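Local structure of ABC transporter, solute-binding protein (Staphylococcus aureus, 6LKK) at residues T137-Q142 against S168-V173. The protein binds glucose 6-phosphate as the extracellular solute-binding sensor of a two-component signalling system. Sequence-based numbering, arbitrary orientation.
Sequences TTTGYQ and SKTSKV. With G6P (6-O-phosphono-alpha-D-glucopyranose), chain B.
Phosphate oxygen O3P of G6P is gripped by three donors drawn from both segments. T170 OG1 gives it the shortest bond, 2.6 Å to O3P. T139 binds the same oxygen twice, through its backbone N (3.0 Å to O3P, N-H...O angle 162°) and through its hydroxyl OG1 (2.8 Å to O3P). The neighbouring T138 N donates to O1P, so two successive amides at the start of helix 138-151 hold two phosphate oxygens. The positive end of that helix dipole would be expected to stabilise the phosphate charge.

T139 and T170 share one side-chain setting. In each, CG2 lies anti to the backbone N, and OG1 stands beside that N (chi1 -57° and -64°). This turns both hydroxyls to O3P. The methyl CG2 of T170 then rests on T139, 3.3 Å from OG1 and close to CB. T139 OG1 also accepts from the sugar hydroxyl O1, so one side chain links phosphate and anomeric hydroxyl.

T137 also packs against T170. Its CB lies 3.4 Å from T170 OG1, and its methyl CG2 also meets the carbonyl O of S168. T137 is the N-cap: its OG1 accepts from G140 N at 3.0 Å. The same hydroxyl is hydrogen-bonded to N133 O. S132 OG is hydrogen-bonded to T170 OG1 and so gives this phosphate-binding hydroxyl a second partner. Beyond the two segments, D216, T36, G58 and N214 also hydrogen-bond the ligand.

Segments 137-142 and 168-173 are therefore joined by van der Waals contacts between threonine side chains and by the shared phosphate. Anion binding by backbone amides at a helix N-terminus, here reinforced by threonine hydroxyls, marks the ligand pocket of this periplasmic-binding-protein fold.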
ATOM      1  N   THR A 137       0.963  -8.986  -4.825  1.00 21.13           N
ATOM      2  CA  THR A 137       0.985  -7.570  -4.488  1.00 17.98           C
ATOM      3  C   THR A 137      -0.045  -7.253  -3.413  1.00 19.60           C
ATOM      4  O   THR A 137      -1.099  -7.891  -3.329  1.00 20.80           O
ATOM      5  CB  THR A 137       0.706  -6.691  -5.720  1.00 19.27           C
ATOM      6  OG1 THR A 137      -0.640  -6.893  -6.167  1.00 21.12           O
ATOM      7  CG2 THR A 137       1.673  -7.010  -6.852  1.00 20.63           C
ATOM      8  N   THR A 138       0.272  -6.251  -2.589  1.00 18.00           N
ATOM      9  CA  THR A 138      -0.725  -5.714  -1.671  1.00 15.49           C
ATOM     10  C   THR A 138      -1.870  -5.067  -2.436  1.00 15.42           C
ATOM     11  O   THR A 138      -3.045  -5.268  -2.107  1.00 17.48           O
ATOM     12  CB  THR A 138      -0.085  -4.691  -0.728  1.00 16.48           C
ATOM     13  OG1 THR A 138       0.777  -5.354   0.201  1.00 19.92           O
ATOM     14  CG2 THR A 138      -1.150  -3.909   0.055  1.00 20.61           C
ATOM     15  N   THR A 139      -1.542  -4.284  -3.463  1.00 19.23           N
ATOM     16  CA  THR A 139      -2.548  -3.461  -4.125  1.00 17.40           C
ATOM     17  C   THR A 139      -3.581  -4.319  -4.842  1.00 14.94           C
ATOM     18  O   THR A 139      -4.788  -4.101  -4.695  1.00 17.15           O
ATOM     19  CB  THR A 139      -1.867  -2.496  -5.094  1.00 17.27           C
ATOM     20  OG1 THR A 139      -0.915  -1.704  -4.377  1.00 17.27           O
ATOM     21  CG2 THR A 139      -2.886  -1.576  -5.745  1.00 17.11           C
ATOM     22  N   GLY A 140      -3.130  -5.295  -5.632  1.00 16.67           N
ATOM     23  CA  GLY A 140      -4.072  -6.177  -6.301  1.00 17.63           C
ATOM     24  C   GLY A 140      -4.928  -6.956  -5.320  1.00 18.04           C
ATOM     25  O   GLY A 140      -6.145  -7.060  -5.485  1.00 18.31           O
ATOM     26  N   TYR A 141      -4.301  -7.504  -4.277  1.00 17.90           N
ATOM     27  CA  TYR A 141      -5.041  -8.244  -3.261  1.00 18.90           C
ATOM     28  C   TYR A 141      -6.102  -7.369  -2.605  1.00 18.32           C
ATOM     29  O   TYR A 141      -7.263  -7.771  -2.475  1.00 20.19           O
ATOM     30  CB  TYR A 141      -4.069  -8.792  -2.216  1.00 21.47           C
ATOM     31  CG  TYR A 141      -4.738  -9.511  -1.071  1.00 19.91           C
ATOM     32  CD1 TYR A 141      -5.104 -10.845  -1.184  1.00 25.13           C
ATOM     33  CD2 TYR A 141      -4.994  -8.860   0.127  1.00 20.95           C
ATOM     34  CE1 TYR A 141      -5.714 -11.508  -0.135  1.00 23.60           C
ATOM     35  CE2 TYR A 141      -5.603  -9.515   1.180  1.00 27.00           C
ATOM     36  CZ  TYR A 141      -5.962 -10.836   1.043  1.00 29.79           C
ATOM     37  OH  TYR A 141      -6.568 -11.487   2.092  1.00 34.69           O
ATOM     38  N   GLN A 142      -5.723  -6.159  -2.188  1.00 15.83           N
ATOM     39  CA  GLN A 142      -6.663  -5.295  -1.480  1.00 18.64           C
ATOM     40  C   GLN A 142      -7.829  -4.894  -2.375  1.00 14.65           C
ATOM     41  O   GLN A 142      -8.975  -4.813  -1.914  1.00 17.98           O
ATOM     42  CB  GLN A 142      -5.935  -4.061  -0.946  1.00 17.76           C
ATOM     43  CG  GLN A 142      -4.992  -4.358   0.216  1.00 21.15           C
ATOM     44  CD  GLN A 142      -5.723  -4.792   1.474  1.00 20.37           C
ATOM     45  OE1 GLN A 142      -5.973  -5.977   1.679  1.00 25.88           O
ATOM     46  NE2 GLN A 142      -6.067  -3.831   2.324  1.00 20.81           N
ATOM     47  N   SER A 168       1.980  -7.777 -13.707  1.00 20.68           N
ATOM     48  CA  SER A 168       2.784  -8.338 -12.626  1.00 21.50           C
ATOM     49  C   SER A 168       2.999  -7.328 -11.503  1.00 20.49           C
ATOM     50  O   SER A 168       2.963  -7.693 -10.322  1.00 24.40           O
ATOM     51  CB  SER A 168       4.129  -8.817 -13.173  1.00 28.59           C
ATOM     52  OG  SER A 168       4.955  -9.303 -12.129  1.00 40.07           O
ATOM     53  N   LYS A 169       3.215  -6.060 -11.847  1.00 19.61           N
ATOM     54  CA  LYS A 169       3.700  -5.058 -10.904  1.00 19.43           C
ATOM     55  C   LYS A 169       2.669  -3.955 -10.720  1.00 17.84           C
ATOM     56  O   LYS A 169       2.135  -3.422 -11.699  1.00 20.52           O
ATOM     57  CB  LYS A 169       5.023  -4.458 -11.385  1.00 19.23           C
ATOM     58  CG  LYS A 169       6.147  -5.476 -11.549  1.00 26.71           C
ATOM     59  CD  LYS A 169       6.584  -6.084 -10.222  1.00 31.52           C
ATOM     60  CE  LYS A 169       7.133  -5.029  -9.278  1.00 39.41           C
ATOM     61  NZ  LYS A 169       8.304  -5.521  -8.502  1.00 45.12           N
ATOM     62  N   THR A 170       2.415  -3.603  -9.458  1.00 19.57           N
ATOM     63  CA  THR A 170       1.479  -2.531  -9.145  1.00 16.88           C
ATOM     64  C   THR A 170       1.857  -1.232  -9.843  1.00 15.99           C
ATOM     65  O   THR A 170       0.992  -0.535 -10.384  1.00 19.63           O
ATOM     66  CB  THR A 170       1.419  -2.329  -7.630  1.00 18.80           C
ATOM     67  OG1 THR A 170       0.894  -3.512  -7.016  1.00 17.98           O
ATOM     68  CG2 THR A 170       0.533  -1.145  -7.268  1.00 17.77           C
ATOM     69  N   SER A 171       3.143  -0.881  -9.841  1.00 19.25           N
ATOM     70  CA  SER A 171       3.540   0.400 -10.412  1.00 22.11           C
ATOM     71  C   SER A 171       3.445   0.410 -11.931  1.00 17.98           C
ATOM     72  O   SER A 171       3.388   1.492 -12.524  1.00 20.79           O
ATOM     73  CB  SER A 171       4.956   0.766  -9.968  1.00 23.37           C
ATOM     74  OG  SER A 171       4.950   1.242  -8.632  1.00 33.74           O
ATOM     75  N   LYS A 172       3.412  -0.759 -12.576  1.00 19.42           N
ATOM     76  CA  LYS A 172       3.161  -0.780 -14.012  1.00 20.28           C
ATOM     77  C   LYS A 172       1.742  -0.326 -14.330  1.00 21.63           C
ATOM     78  O   LYS A 172       1.490   0.197 -15.422  1.00 18.12           O
ATOM     79  CB  LYS A 172       3.409  -2.180 -14.577  1.00 22.40           C
ATOM     80  CG  LYS A 172       3.455  -2.242 -16.102  1.00 25.68           C
ATOM     81  CD  LYS A 172       4.679  -1.522 -16.647  1.00 28.85           C
ATOM     82  CE  LYS A 172       4.818  -1.699 -18.150  1.00 34.96           C
ATOM     83  NZ  LYS A 172       5.987  -0.944 -18.682  1.00 43.78           N
ATOM     84  N   VAL A 173       0.809  -0.500 -13.389  1.00 18.74           N
ATOM     85  CA  VAL A 173      -0.569  -0.079 -13.620  1.00 16.51           C
ATOM     86  C   VAL A 173      -0.639   1.431 -13.813  1.00 17.78           C
ATOM     87  O   VAL A 173      -1.163   1.919 -14.820  1.00 18.33           O
ATOM     88  CB  VAL A 173      -1.477  -0.541 -12.465  1.00 16.66           C
ATOM     89  CG1 VAL A 173      -2.897  -0.030 -12.666  1.00 21.24           C
ATOM     90  CG2 VAL A 173      -1.474  -2.063 -12.355  1.00 18.70           C
TER
HETATM   91  C1  G6P B 401       0.000  -1.084  -1.279  1.00 34.23           C
HETATM   92  C2  G6P B 401       0.472  -0.494   0.073  1.00 19.60           C
HETATM   93  C3  G6P B 401       1.801   0.164   0.032  1.00 16.31           C
HETATM   94  C4  G6P B 401       2.714  -0.541  -0.869  1.00 21.05           C
HETATM   95  C5  G6P B 401       2.214  -0.392  -2.302  1.00 17.44           C
HETATM   96  C6  G6P B 401       3.038  -1.223  -3.234  1.00 18.51           C
HETATM   97  O1  G6P B 401      -1.286  -0.630  -1.576  1.00 20.78           O
HETATM   98  O2  G6P B 401      -0.491   0.458   0.556  1.00 20.56           O
HETATM   99  O3  G6P B 401       2.378   0.155   1.409  1.00 18.79           O
HETATM  100  O4  G6P B 401       4.044   0.029  -0.787  1.00 19.42           O
HETATM  101  O5  G6P B 401       0.810  -0.812  -2.469  1.00 20.33           O
HETATM  102  O6  G6P B 401       2.973  -2.568  -2.818  1.00 16.32           O
HETATM  103  P   G6P B 401       2.590  -3.772  -3.941  1.00 16.74           P
HETATM  104  O1P G6P B 401       2.718  -5.115  -3.243  1.00 19.19           O
HETATM  105  O2P G6P B 401       3.564  -3.707  -5.135  1.00 17.54           O
HETATM  106  O3P G6P B 401       1.195  -3.583  -4.413  1.00 16.90           O